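Local structure of AlyGC (Glaciecola chathamensis, 5GKD) at residues N138-K143 against G147-V152; G182-I187 against N204-C209; E214-K219 against N228-S233; G235-R240 against E248-F253. The protein degrades alginate as a lyase of polysaccharide lyase family 6, probably by beta-elimination at its glycosidic bonds. One frame throughout, in Å; residues are numbered along the deposited sequence.

Contact 1: residues N138-K143 against G147-V152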
loop_
_atom_site.group_PDB
_atom_site.type_symbol
_atom_site.label_atom_id
_atom_site.label_comp_id
_atom_site.label_asym_id
_atom_site.label_seq_id
_atom_site.Cartn_x
_atom_site.Cartn_y
_atom_site.Cartn_z
ATOM N N ASN A 138 6.882 -35.954 0.682
ATOM C CA ASN A 138 5.946 -34.841 0.699
ATOM C C ASN A 138 6.037 -34.042 -0.606
ATOM O O ASN A 138 6.909 -34.271 -1.455
ATOM C CB ASN A 138 6.195 -33.961 1.930
ATOM C CG ASN A 138 6.001 -34.722 3.215
ATOM O OD1 ASN A 138 4.900 -35.201 3.505
ATOM N ND2 ASN A 138 7.069 -34.858 3.994
ATOM N N HIS A 139 5.108 -33.099 -0.761
ATOM C CA HIS A 139 4.903 -32.397 -2.031
ATOM C C HIS A 139 4.576 -30.941 -1.702
ATOM O O HIS A 139 3.446 -30.632 -1.300
ATOM C CB HIS A 139 3.793 -33.091 -2.815
ATOM C CG HIS A 139 3.401 -32.431 -4.100
ATOM N ND1 HIS A 139 3.212 -33.147 -5.264
ATOM C CD2 HIS A 139 3.086 -31.146 -4.394
ATOM C CE1 HIS A 139 2.834 -32.326 -6.228
ATOM N NE2 HIS A 139 2.741 -31.108 -5.724
ATOM N N LEU A 140 5.565 -30.055 -1.860
ATOM C CA LEU A 140 5.443 -28.641 -1.531
ATOM C C LEU A 140 5.639 -27.809 -2.788
ATOM O O LEU A 140 6.744 -27.765 -3.339
ATOM C CB LEU A 140 6.468 -28.224 -0.482
ATOM C CG LEU A 140 6.554 -29.175 0.703
ATOM C CD1 LEU A 140 7.609 -28.710 1.687
ATOM C CD2 LEU A 140 5.182 -29.250 1.360
ATOM N N VAL A 141 4.599 -27.092 -3.199
ATOM C CA VAL A 141 4.662 -26.326 -4.432
ATOM C C VAL A 141 3.994 -24.969 -4.247
ATOM O O VAL A 141 2.964 -24.844 -3.574
ATOM C CB VAL A 141 4.024 -27.109 -5.600
ATOM C CG1 VAL A 141 2.556 -27.401 -5.306
ATOM C CG2 VAL A 141 4.209 -26.361 -6.889
ATOM N N GLY A 142 4.600 -23.947 -4.831
ATOM C CA GLY A 142 3.937 -22.675 -5.004
ATOM C C GLY A 142 4.018 -21.673 -3.871
ATOM O O GLY A 142 3.130 -20.832 -3.769
ATOM N N LYS A 143 5.032 -21.713 -3.019
ATOM C CA LYS A 143 5.131 -20.677 -1.992
ATOM C C LYS A 143 5.535 -19.356 -2.631
ATOM O O LYS A 143 6.587 -19.269 -3.267
ATOM C CB LYS A 143 6.119 -21.069 -0.900
ATOM C CG LYS A 143 6.151 -20.082 0.262
ATOM C CD LYS A 143 6.959 -20.642 1.435
ATOM C CE LYS A 143 6.674 -19.888 2.755
ATOM N NZ LYS A 143 7.100 -18.448 2.788
ATOM N N GLY A 147 10.035 -15.965 3.190
ATOM C CA GLY A 147 10.144 -17.002 4.199
ATOM C C GLY A 147 10.534 -18.287 3.500
ATOM O O GLY A 147 9.983 -18.664 2.465
ATOM N N VAL A 148 11.521 -18.967 4.087
ATOM C CA VAL A 148 11.969 -20.246 3.563
ATOM C C VAL A 148 10.784 -21.214 3.512
ATOM O O VAL A 148 9.832 -21.112 4.298
ATOM C CB VAL A 148 13.129 -20.771 4.433
ATOM C CG1 VAL A 148 12.652 -21.103 5.815
ATOM C CG2 VAL A 148 13.824 -21.995 3.781
ATOM N N THR A 149 10.790 -22.104 2.520
ATOM C CA THR A 149 9.731 -23.106 2.466
ATOM C C THR A 149 9.862 -24.080 3.630
ATOM O O THR A 149 8.888 -24.366 4.334
ATOM C CB THR A 149 9.753 -23.839 1.122
ATOM O OG1 THR A 149 9.672 -22.879 0.061
ATOM C CG2 THR A 149 8.572 -24.816 0.991
ATOM N N MET A 150 11.070 -24.551 3.886
ATOM C CA MET A 150 11.311 -25.527 4.938
ATOM C C MET A 150 12.623 -25.224 5.633
ATOM O O MET A 150 13.626 -24.953 4.972
ATOM C CB MET A 150 11.366 -26.942 4.391
ATOM C CG MET A 150 11.708 -27.967 5.450
ATOM S SD MET A 150 11.552 -29.628 4.816
ATOM C CE MET A 150 11.715 -30.565 6.333
ATOM N N ALA A 151 12.616 -25.294 6.961
ATOM C CA ALA A 151 13.817 -25.047 7.734
ATOM C C ALA A 151 13.924 -26.047 8.882
ATOM O O ALA A 151 12.926 -26.591 9.355
ATOM C CB ALA A 151 13.840 -23.608 8.265
ATOM N N VAL A 152 15.156 -26.300 9.303
ATOM C CA VAL A 152 15.475 -27.015 10.537
ATOM C C VAL A 152 15.960 -25.973 11.530
ATOM O O VAL A 152 16.931 -25.265 11.251
ATOM C CB VAL A 152 16.564 -28.076 10.307
ATOM C CG1 VAL A 152 17.104 -28.574 11.631
ATOM C CG2 VAL A 152 16.047 -29.215 9.465
#
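The flat carbonyl group of Gly147 takes Lys143 NZ from above its plane: the bond from NZ to Gly147 O is 2.9 Å long, with the donor 44° out of the plane. The other flat group, the ring of His139, stands apart from this meeting, with CG1 of Val141 at its edge and Tyr170 and Tyr427 set edge-to-face with it. Lys143 runs extended as far as CE and bends only at its last torsion (chi4 -65°), which turns the ammonium onto the carbonyl; Asp123 and Asn145 also bind NZ. Along the way Lys143 CD passes Thr149 OG1 at 3.8 Å, a hydroxyl hydrogen-bonded to Arg174. The same arginine is a second donor to Gly147 O. Deeper in, the methyls meet, Leu140 CD1 lying 4.1 Å from Thr149 CG2. Strands 134-141 and 150-152 belong to different faces, and a short turn joining them across a buried interior is characteristic of the parallel beta-helix of pectate-lyase-like proteins.

Contact 2: residues G182-I187 against N204-C209. With CA (calcium ion), chain E.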
loop_
_atom_site.group_PDB
_atom_site.type_symbol
_atom_site.label_atom_id
_atom_site.label_comp_id
_atom_site.label_asym_id
_atom_site.label_seq_id
_atom_site.Cartn_x
_atom_site.Cartn_y
_atom_site.Cartn_z
ATOM N N GLY A 182 13.896 -16.304 0.025
ATOM C CA GLY A 182 13.083 -17.216 -0.761
ATOM C C GLY A 182 13.630 -18.624 -0.863
ATOM O O GLY A 182 13.411 -19.309 -1.864
ATOM N N GLU A 183 14.354 -19.059 0.164
ATOM C CA GLU A 183 15.023 -20.354 0.132
ATOM C C GLU A 183 14.005 -21.491 0.149
ATOM O O GLU A 183 12.910 -21.365 0.693
ATOM C CB GLU A 183 15.971 -20.498 1.326
ATOM C CG GLU A 183 17.060 -19.449 1.422
ATOM C CD GLU A 183 16.662 -18.247 2.269
ATOM O OE1 GLU A 183 15.465 -18.077 2.527
ATOM O OE2 GLU A 183 17.553 -17.486 2.694
ATOM N N THR A 184 14.374 -22.603 -0.471
ATOM C CA THR A 184 13.546 -23.793 -0.375
ATOM C C THR A 184 13.838 -24.565 0.907
ATOM O O THR A 184 12.909 -24.993 1.588
ATOM C CB THR A 184 13.741 -24.669 -1.616
ATOM O OG1 THR A 184 13.184 -23.997 -2.754
ATOM C CG2 THR A 184 13.041 -26.014 -1.457
ATOM N N LEU A 185 15.113 -24.710 1.276
ATOM C CA LEU A 185 15.526 -25.463 2.457
ATOM C C LEU A 185 16.641 -24.695 3.156
ATOM O O LEU A 185 17.659 -24.384 2.539
ATOM C CB LEU A 185 16.007 -26.870 2.059
ATOM C CG LEU A 185 16.029 -28.086 3.007
ATOM C CD1 LEU A 185 17.195 -29.009 2.701
ATOM C CD2 LEU A 185 16.023 -27.737 4.452
ATOM N N ARG A 186 16.466 -24.397 4.436
ATOM C CA ARG A 186 17.499 -23.779 5.257
ATOM C C ARG A 186 17.787 -24.682 6.453
ATOM O O ARG A 186 16.865 -25.073 7.170
ATOM C CB ARG A 186 17.056 -22.401 5.742
ATOM C CG ARG A 186 18.065 -21.705 6.644
ATOM C CD ARG A 186 17.467 -20.441 7.244
ATOM N NE ARG A 186 16.658 -20.769 8.411
ATOM C CZ ARG A 186 15.594 -20.079 8.816
ATOM N NH1 ARG A 186 15.205 -18.999 8.147
ATOM N NH2 ARG A 186 14.921 -20.467 9.885
ATOM N N ILE A 187 19.051 -25.010 6.686
ATOM C CA ILE A 187 19.396 -25.878 7.809
ATOM C C ILE A 187 20.124 -25.033 8.844
ATOM O O ILE A 187 21.341 -24.825 8.773
ATOM C CB ILE A 187 20.220 -27.089 7.374
ATOM C CG1 ILE A 187 19.533 -27.777 6.199
ATOM C CG2 ILE A 187 20.344 -28.082 8.525
ATOM C CD1 ILE A 187 20.388 -28.855 5.570
ATOM N N ASN A 204 15.928 -35.893 -2.625
ATOM C CA ASN A 204 14.857 -34.962 -2.932
ATOM C C ASN A 204 15.013 -34.438 -4.354
ATOM O O ASN A 204 16.100 -34.438 -4.927
ATOM C CB ASN A 204 14.843 -33.793 -1.951
ATOM C CG ASN A 204 14.823 -34.250 -0.529
ATOM O OD1 ASN A 204 13.765 -34.597 0.004
ATOM N ND2 ASN A 204 15.990 -34.275 0.098
ATOM N N TYR A 205 13.903 -33.983 -4.908
ATOM C CA TYR A 205 13.847 -33.425 -6.249
ATOM C C TYR A 205 13.432 -31.969 -6.117
ATOM O O TYR A 205 12.341 -31.674 -5.608
ATOM C CB TYR A 205 12.863 -34.215 -7.111
ATOM C CG TYR A 205 13.050 -34.020 -8.584
ATOM C CD1 TYR A 205 12.491 -32.938 -9.222
ATOM C CD2 TYR A 205 13.807 -34.917 -9.341
ATOM C CE1 TYR A 205 12.650 -32.745 -10.554
ATOM C CE2 TYR A 205 13.970 -34.737 -10.688
ATOM C CZ TYR A 205 13.393 -33.641 -11.289
ATOM O OH TYR A 205 13.544 -33.396 -12.629
ATOM N N PHE A 206 14.314 -31.070 -6.530
ATOM C CA PHE A 206 14.057 -29.638 -6.539
ATOM C C PHE A 206 13.767 -29.214 -7.982
ATOM O O PHE A 206 14.675 -29.155 -8.823
ATOM C CB PHE A 206 15.242 -28.866 -5.974
ATOM C CG PHE A 206 15.564 -29.182 -4.540
ATOM C CD1 PHE A 206 16.283 -30.309 -4.211
ATOM C CD2 PHE A 206 15.162 -28.330 -3.519
ATOM C CE1 PHE A 206 16.602 -30.600 -2.879
ATOM C CE2 PHE A 206 15.487 -28.619 -2.189
ATOM C CZ PHE A 206 16.198 -29.752 -1.874
ATOM N N ASP A 207 12.513 -28.926 -8.254
ATOM C CA ASP A 207 11.984 -28.674 -9.597
ATOM C C ASP A 207 11.665 -27.182 -9.699
ATOM O O ASP A 207 10.673 -26.720 -9.131
ATOM C CB ASP A 207 10.746 -29.539 -9.826
ATOM C CG ASP A 207 10.128 -29.363 -11.217
ATOM O OD1 ASP A 207 10.841 -29.005 -12.184
ATOM O OD2 ASP A 207 8.921 -29.622 -11.340
ATOM N N ARG A 208 12.517 -26.440 -10.415
ATOM C CA ARG A 208 12.350 -25.009 -10.643
ATOM C C ARG A 208 12.159 -24.231 -9.343
ATOM O O ARG A 208 11.275 -23.379 -9.221
ATOM C CB ARG A 208 11.197 -24.740 -11.593
ATOM C CG ARG A 208 11.434 -25.224 -13.004
ATOM C CD ARG A 208 10.558 -26.395 -13.252
ATOM N NE ARG A 208 9.499 -26.112 -14.170
ATOM C CZ ARG A 208 8.392 -26.834 -14.278
ATOM N NH1 ARG A 208 8.176 -27.887 -13.496
ATOM N NH2 ARG A 208 7.496 -26.479 -15.177
ATOM N N CYS A 209 12.985 -24.546 -8.346
ATOM C CA CYS A 209 12.975 -23.776 -7.107
ATOM C C CYS A 209 13.740 -22.492 -7.384
ATOM O O CYS A 209 14.970 -22.484 -7.424
ATOM C CB CYS A 209 13.569 -24.591 -5.961
ATOM S SG CYS A 209 12.552 -26.064 -5.594
HETATM CA CA CA E . 19.208 -16.220 1.169
HETATM O O HOH W 1 21.084 -14.928 0.158
#
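Thr184 carries this contact with both branches of its side chain. Its methyl CG2 comes to the rim of the Phe206 ring, close to the ring plane, and lies 3.6 Å from CE2 of Phe206. The hydroxyl turns to the other partner, with Thr184 OG1 3.3 Å from CB of Cys209 and 3.6 Å from SG of Cys209; no hydrogen bond is formed there. The first torsion explains the division: CG2 lies opposite the backbone N while OG1 sits beside it (chi1 -68°), so each branch faces one residue. An alanine here has neither branch, which would probably leave the edge of Phe206 and the CB of Cys209 without their neighbour and open a gap between the two segments.

In the next shell, Phe171 stacks on the Phe206 ring and also touches Thr184 and Cys209. Asp207 and Arg208 form a salt bridge, NH1 of Arg208 to OD2 of Asp207 at 2.9 Å, which Glu431 extends from the arginine and Tyr170 from the aspartate. On the other flank Glu183 OE2 binds the calcium ion at 2.6 Å, a site completed on the protein side by Asn180, Glu212 and Glu214. Strand 185-188 runs parallel between strands 150-152 and 214-219, while strand 200-207 is flanked by strands 170-171 and 224-231 on another face of the beta-helix.

Contact 3: residues E214-K219 against N228-S233. With CA (calcium ion), chain E; PO4 (phosphate ion), chain H.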
loop_
_atom_site.group_PDB
_atom_site.type_symbol
_atom_site.label_atom_id
_atom_site.label_comp_id
_atom_site.label_asym_id
_atom_site.label_seq_id
_atom_site.Cartn_x
_atom_site.Cartn_y
_atom_site.Cartn_z
ATOM N N GLU A 214 19.821 -18.812 -3.108
ATOM C CA GLU A 214 19.991 -20.030 -2.329
ATOM C C GLU A 214 18.752 -20.896 -2.477
ATOM O O GLU A 214 17.683 -20.538 -1.986
ATOM C CB GLU A 214 20.244 -19.723 -0.860
ATOM C CG GLU A 214 21.515 -18.951 -0.560
ATOM C CD GLU A 214 21.666 -18.742 0.926
ATOM O OE1 GLU A 214 20.863 -17.987 1.489
ATOM O OE2 GLU A 214 22.555 -19.357 1.536
ATOM N N ILE A 215 18.894 -22.018 -3.179
ATOM C CA ILE A 215 17.900 -23.083 -3.116
ATOM C C ILE A 215 17.955 -23.753 -1.752
ATOM O O ILE A 215 16.955 -23.824 -1.031
ATOM C CB ILE A 215 18.133 -24.117 -4.236
ATOM C CG1 ILE A 215 18.050 -23.498 -5.626
ATOM C CG2 ILE A 215 17.165 -25.298 -4.121
ATOM C CD1 ILE A 215 18.707 -24.407 -6.655
ATOM N N ILE A 216 19.122 -24.290 -1.409
ATOM C CA ILE A 216 19.441 -24.801 -0.082
ATOM C C ILE A 216 20.430 -23.845 0.566
ATOM O O ILE A 216 21.421 -23.458 -0.058
ATOM C CB ILE A 216 20.043 -26.217 -0.146
ATOM C CG1 ILE A 216 19.049 -27.199 -0.771
ATOM C CG2 ILE A 216 20.495 -26.640 1.230
ATOM C CD1 ILE A 216 19.564 -28.618 -0.887
ATOM N N SER A 217 20.171 -23.474 1.808
ATOM C CA SER A 217 21.031 -22.576 2.570
ATOM C C SER A 217 21.490 -23.357 3.792
ATOM O O SER A 217 20.739 -23.480 4.764
ATOM C CB SER A 217 20.281 -21.302 2.957
ATOM O OG SER A 217 21.115 -20.346 3.609
ATOM N N ASN A 218 22.691 -23.939 3.737
ATOM C CA ASN A 218 23.200 -24.668 4.890
ATOM C C ASN A 218 23.821 -23.686 5.876
ATOM O O ASN A 218 24.688 -22.895 5.503
ATOM C CB ASN A 218 24.218 -25.727 4.477
ATOM C CG ASN A 218 24.513 -26.688 5.595
ATOM O OD1 ASN A 218 23.706 -27.568 5.894
ATOM N ND2 ASN A 218 25.655 -26.508 6.247
ATOM N N LYS A 219 23.367 -23.729 7.128
ATOM C CA LYS A 219 23.753 -22.756 8.153
ATOM C C LYS A 219 23.981 -23.456 9.485
ATOM O O LYS A 219 23.481 -23.039 10.529
ATOM C CB LYS A 219 22.699 -21.660 8.319
ATOM C CG LYS A 219 22.635 -20.623 7.187
ATOM C CD LYS A 219 21.630 -19.512 7.533
ATOM C CE LYS A 219 21.615 -18.390 6.504
ATOM N NZ LYS A 219 20.485 -17.442 6.712
ATOM N N ASN A 228 20.594 -35.513 -4.228
ATOM C CA ASN A 228 19.456 -34.707 -4.624
ATOM C C ASN A 228 19.587 -34.277 -6.079
ATOM O O ASN A 228 20.688 -34.186 -6.616
ATOM C CB ASN A 228 19.335 -33.475 -3.727
ATOM C CG ASN A 228 19.285 -33.837 -2.270
ATOM O OD1 ASN A 228 18.234 -34.240 -1.751
ATOM N ND2 ASN A 228 20.426 -33.726 -1.596
ATOM N N VAL A 229 18.453 -33.988 -6.703
ATOM C CA VAL A 229 18.407 -33.532 -8.084
ATOM C C VAL A 229 17.841 -32.121 -8.116
ATOM O O VAL A 229 16.820 -31.841 -7.480
ATOM C CB VAL A 229 17.589 -34.484 -8.973
ATOM C CG1 VAL A 229 17.407 -33.881 -10.355
ATOM C CG2 VAL A 229 18.289 -35.819 -9.070
ATOM N N PHE A 230 18.520 -31.232 -8.835
ATOM C CA PHE A 230 18.102 -29.849 -8.995
ATOM C C PHE A 230 17.814 -29.598 -10.473
ATOM O O PHE A 230 18.739 -29.486 -11.278
ATOM C CB PHE A 230 19.184 -28.908 -8.482
ATOM C CG PHE A 230 19.552 -29.140 -7.051
ATOM C CD1 PHE A 230 20.473 -30.112 -6.707
ATOM C CD2 PHE A 230 18.989 -28.363 -6.045
ATOM C CE1 PHE A 230 20.825 -30.314 -5.380
ATOM C CE2 PHE A 230 19.320 -28.566 -4.740
ATOM C CZ PHE A 230 20.245 -29.542 -4.402
ATOM N N PHE A 231 16.545 -29.469 -10.828
ATOM C CA PHE A 231 16.140 -29.377 -12.226
ATOM C C PHE A 231 15.729 -27.948 -12.527
ATOM O O PHE A 231 14.725 -27.465 -11.998
ATOM C CB PHE A 231 14.996 -30.336 -12.531
ATOM C CG PHE A 231 14.525 -30.288 -13.971
ATOM C CD1 PHE A 231 13.526 -29.415 -14.363
ATOM C CD2 PHE A 231 15.086 -31.128 -14.923
ATOM C CE1 PHE A 231 13.095 -29.383 -15.672
ATOM C CE2 PHE A 231 14.649 -31.116 -16.222
ATOM C CZ PHE A 231 13.659 -30.239 -16.603
ATOM N N GLU A 232 16.514 -27.286 -13.372
ATOM C CA GLU A 232 16.212 -25.953 -13.881
ATOM C C GLU A 232 15.924 -24.970 -12.754
ATOM O O GLU A 232 15.069 -24.099 -12.871
ATOM C CB GLU A 232 15.055 -26.000 -14.882
ATOM C CG GLU A 232 15.406 -26.742 -16.159
ATOM C CD GLU A 232 14.291 -26.726 -17.219
ATOM O OE1 GLU A 232 13.223 -26.106 -17.000
ATOM O OE2 GLU A 232 14.494 -27.350 -18.276
ATOM N N SER A 233 16.661 -25.092 -11.661
ATOM C CA SER A 233 16.423 -24.262 -10.495
ATOM C C SER A 233 17.350 -23.060 -10.534
ATOM O O SER A 233 18.577 -23.202 -10.646
ATOM C CB SER A 233 16.606 -25.044 -9.193
ATOM O OG SER A 233 15.554 -25.974 -9.003
HETATM CA CA CA E . 19.208 -16.220 1.169
HETATM P P PO4 H . 21.484 -15.415 3.789
HETATM O O1 PO4 H . 21.802 -16.879 3.638
HETATM O O2 PO4 H . 20.125 -15.218 3.243
HETATM O O3 PO4 H . 22.537 -14.569 3.025
HETATM O O4 PO4 H . 21.374 -15.157 5.274
HETATM O O HOH W 1 21.084 -14.928 0.158
#
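Phe230, two places beyond Asn228, meets Ile215 and Ile216 with the edge of its ring. Ile216 CD1 lies 3.7 Å from Phe230 CZ, its side chain crossing the phenylalanine at about a right angle, and Ile215 CG2 is 4.0 Å from Phe230 CE2, also near the ring plane. With CG2 opposite its backbone N (chi1 -60°), Ile215 sends that methyl to this edge and CD1 to Ser233. The ring stacks with Phe206 and with Phe252 of the neighbouring coils. Such a ladder of stacked aromatics in the interior, accompanied by the hydrogen-bonded asparagines Asn204, Asn228 and Asn250, is a recognised feature of parallel beta-helices. Glu232 CG lies over one face of the Phe231 ring. Ser233 comes back to the contact: its CB is 3.4 Å from Ile215 CD1, tighter than usual for two carbons, while its hydroxyl is hydrogen-bonded to the backbone N of Cys209. Across from it the chain bends at Ile215 and Ile216, and just before this corner Glu214 OE1 binds the calcium ion at 2.4 Å. Ser217 OG donates to Glu214 OE2 over 2.7 Å, from above the carboxylate plane, and Lys219 NZ reaches O4 of a bound phosphate at 2.8 Å.

Contact 4: residues G235-R240 against E248-F253. With CO3 (carbonate ion), chain J; PO4 (phosphate ion), chain H.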
loop_
_atom_site.group_PDB
_atom_site.type_symbol
_atom_site.label_atom_id
_atom_site.label_comp_id
_atom_site.label_asym_id
_atom_site.label_seq_id
_atom_site.Cartn_x
_atom_site.Cartn_y
_atom_site.Cartn_z
ATOM N N GLY A 235 19.060 -20.955 -8.896
ATOM C CA GLY A 235 19.731 -20.743 -7.629
ATOM C C GLY A 235 20.800 -21.790 -7.430
ATOM O O GLY A 235 21.228 -22.444 -8.385
ATOM N N THR A 236 21.204 -21.962 -6.170
ATOM C CA THR A 236 22.379 -22.732 -5.809
ATOM C C THR A 236 22.108 -23.566 -4.564
ATOM O O THR A 236 21.147 -23.340 -3.826
ATOM C CB THR A 236 23.593 -21.831 -5.520
ATOM O OG1 THR A 236 23.379 -21.102 -4.300
ATOM C CG2 THR A 236 23.820 -20.839 -6.645
ATOM N N LEU A 237 22.989 -24.537 -4.343
ATOM C CA LEU A 237 23.192 -25.166 -3.046
ATOM C C LEU A 237 24.324 -24.415 -2.361
ATOM O O LEU A 237 25.486 -24.582 -2.727
ATOM C CB LEU A 237 23.533 -26.640 -3.225
ATOM C CG LEU A 237 23.573 -27.600 -2.040
ATOM C CD1 LEU A 237 23.771 -29.040 -2.545
ATOM C CD2 LEU A 237 24.616 -27.240 -1.018
ATOM N N THR A 238 24.003 -23.600 -1.368
ATOM C CA THR A 238 24.992 -22.746 -0.733
ATOM C C THR A 238 25.342 -23.292 0.647
ATOM O O THR A 238 24.458 -23.540 1.475
ATOM C CB THR A 238 24.503 -21.306 -0.623
ATOM O OG1 THR A 238 24.501 -20.693 -1.924
ATOM C CG2 THR A 238 25.421 -20.509 0.307
ATOM N N LEU A 239 26.634 -23.504 0.864
ATOM C CA LEU A 239 27.215 -23.769 2.178
ATOM C C LEU A 239 27.452 -22.408 2.831
ATOM O O LEU A 239 28.549 -21.849 2.803
ATOM C CB LEU A 239 28.497 -24.579 2.027
ATOM C CG LEU A 239 28.476 -26.103 2.180
ATOM C CD1 LEU A 239 27.103 -26.720 2.009
ATOM C CD2 LEU A 239 29.518 -26.807 1.303
ATOM N N ARG A 240 26.382 -21.871 3.432
ATOM C CA ARG A 240 26.301 -20.457 3.792
ATOM C C ARG A 240 27.052 -20.130 5.080
ATOM O O ARG A 240 27.866 -19.201 5.109
ATOM C CB ARG A 240 24.832 -20.050 3.936
ATOM C CG ARG A 240 24.644 -18.592 4.251
ATOM C CD ARG A 240 25.079 -17.712 3.078
ATOM N NE ARG A 240 25.104 -16.306 3.459
ATOM C CZ ARG A 240 26.118 -15.717 4.088
ATOM N NH1 ARG A 240 27.209 -16.407 4.389
ATOM N NH2 ARG A 240 26.033 -14.431 4.414
ATOM N N GLU A 248 27.436 -34.218 -1.683
ATOM C CA GLU A 248 27.903 -35.403 -2.385
ATOM C C GLU A 248 26.789 -36.055 -3.204
ATOM O O GLU A 248 25.626 -36.037 -2.811
ATOM C CB GLU A 248 28.531 -36.325 -1.340
ATOM C CG GLU A 248 27.753 -37.490 -0.848
ATOM C CD GLU A 248 28.566 -38.303 0.143
ATOM O OE1 GLU A 248 28.117 -38.466 1.293
ATOM O OE2 GLU A 248 29.672 -38.735 -0.220
ATOM N N ASN A 249 27.143 -36.558 -4.385
ATOM C CA ASN A 249 26.240 -37.312 -5.261
ATOM C C ASN A 249 25.041 -36.504 -5.758
ATOM O O ASN A 249 24.059 -37.088 -6.215
ATOM C CB ASN A 249 25.703 -38.589 -4.593
ATOM C CG ASN A 249 26.771 -39.392 -3.894
ATOM O OD1 ASN A 249 27.943 -39.360 -4.256
ATOM N ND2 ASN A 249 26.363 -40.137 -2.884
ATOM N N ASN A 250 25.080 -35.182 -5.693
ATOM C CA ASN A 250 23.986 -34.385 -6.205
ATOM C C ASN A 250 24.105 -34.183 -7.709
ATOM O O ASN A 250 25.191 -34.249 -8.288
ATOM C CB ASN A 250 23.952 -33.031 -5.499
ATOM C CG ASN A 250 23.765 -33.179 -4.006
ATOM O OD1 ASN A 250 22.671 -33.502 -3.544
ATOM N ND2 ASN A 250 24.837 -32.988 -3.249
ATOM N N VAL A 251 22.970 -33.905 -8.333
ATOM C CA VAL A 251 22.858 -33.751 -9.776
ATOM C C VAL A 251 22.098 -32.463 -10.091
ATOM O O VAL A 251 20.977 -32.268 -9.615
ATOM C CB VAL A 251 22.149 -34.965 -10.410
ATOM C CG1 VAL A 251 21.874 -34.711 -11.885
ATOM C CG2 VAL A 251 22.971 -36.230 -10.228
ATOM N N PHE A 252 22.688 -31.613 -10.931
ATOM C CA PHE A 252 22.127 -30.321 -11.316
ATOM C C PHE A 252 21.911 -30.306 -12.826
ATOM O O PHE A 252 22.882 -30.281 -13.597
ATOM C CB PHE A 252 23.059 -29.173 -10.933
ATOM C CG PHE A 252 23.307 -29.023 -9.465
ATOM C CD1 PHE A 252 24.137 -29.895 -8.788
ATOM C CD2 PHE A 252 22.764 -27.957 -8.778
ATOM C CE1 PHE A 252 24.383 -29.720 -7.438
ATOM C CE2 PHE A 252 22.993 -27.775 -7.435
ATOM C CZ PHE A 252 23.797 -28.656 -6.758
ATOM N N PHE A 253 20.657 -30.312 -13.254
ATOM C CA PHE A 253 20.318 -30.213 -14.680
ATOM C C PHE A 253 19.843 -28.795 -14.941
ATOM O O PHE A 253 18.665 -28.484 -14.773
ATOM C CB PHE A 253 19.243 -31.216 -15.083
ATOM C CG PHE A 253 19.703 -32.641 -15.068
ATOM C CD1 PHE A 253 20.815 -33.027 -15.790
ATOM C CD2 PHE A 253 19.015 -33.589 -14.356
ATOM C CE1 PHE A 253 21.235 -34.338 -15.771
ATOM C CE2 PHE A 253 19.423 -34.903 -14.351
ATOM C CZ PHE A 253 20.530 -35.276 -15.057
HETATM C C CO3 J . 24.008 -14.721 0.956
HETATM O O1 CO3 J . 23.678 -15.811 0.324
HETATM O O2 CO3 J . 25.048 -14.140 0.440
HETATM O O3 CO3 J . 23.324 -14.295 2.048
HETATM P P PO4 H . 21.484 -15.415 3.789
HETATM O O1 PO4 H . 21.802 -16.879 3.638
HETATM O O2 PO4 H . 20.125 -15.218 3.243
HETATM O O3 PO4 H . 22.537 -14.569 3.025
HETATM O O4 PO4 H . 21.374 -15.157 5.274
#
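Thr238 OG1, on the strand whose Leu237 packs against Phe252, is gripped twice: it donates to Thr236 OG1 over 2.7 Å and is hydrogen-bonded to NE of Arg264. Thr236 OG1 in turn bonds to Val213 O. Leu237 points the other way, inward, and its CB lies at the edge of the Phe252 ring, 4.1 Å from CZ. With CG opposite the backbone N (chi1 -170°), the leucine sends CD1 to 4.1 Å from Asn250 ND2, while the amide itself is bound to Asn228 N and Ile225 O. At the far end Arg240 NE points to O3 of the carbonate at 3.0 Å or to O3 of the phosphate; these two oxygens are too close to coexist, so the ions probably alternate. A leucine in place of Arg240 would probably leave the anion without this donor and Tyr303 without its cation-pi partner. Strand 236-241 lies parallel between strands 214-219 and 263-265, and strand 246-253 between 224-231 and 271-278.

How the contacts relate
Contacts 1 to 4 follow one another along the chain and climb the beta-helix in that order, contact 1 lying about 17 Å from contact 4 between centres. Contacts 2 and 3, like 3 and 4, have centres only about 5 Å apart. Each joins a strand of one face (150-152, 185-188, 214-219 or 236-241, consecutive neighbours) to a strand of another face (134-141, 200-207, 224-231 or 246-253). Backbone bonds tie adjacent levels, for example Thr149 N to Glu183 O and Leu185 O to Ser217 N. Calcium is shared by contacts 2 and 3, phosphate by contacts 3 and 4: the segments that pack inward here also hold these ions through other side chains, consistent with the active-site region of the lyase.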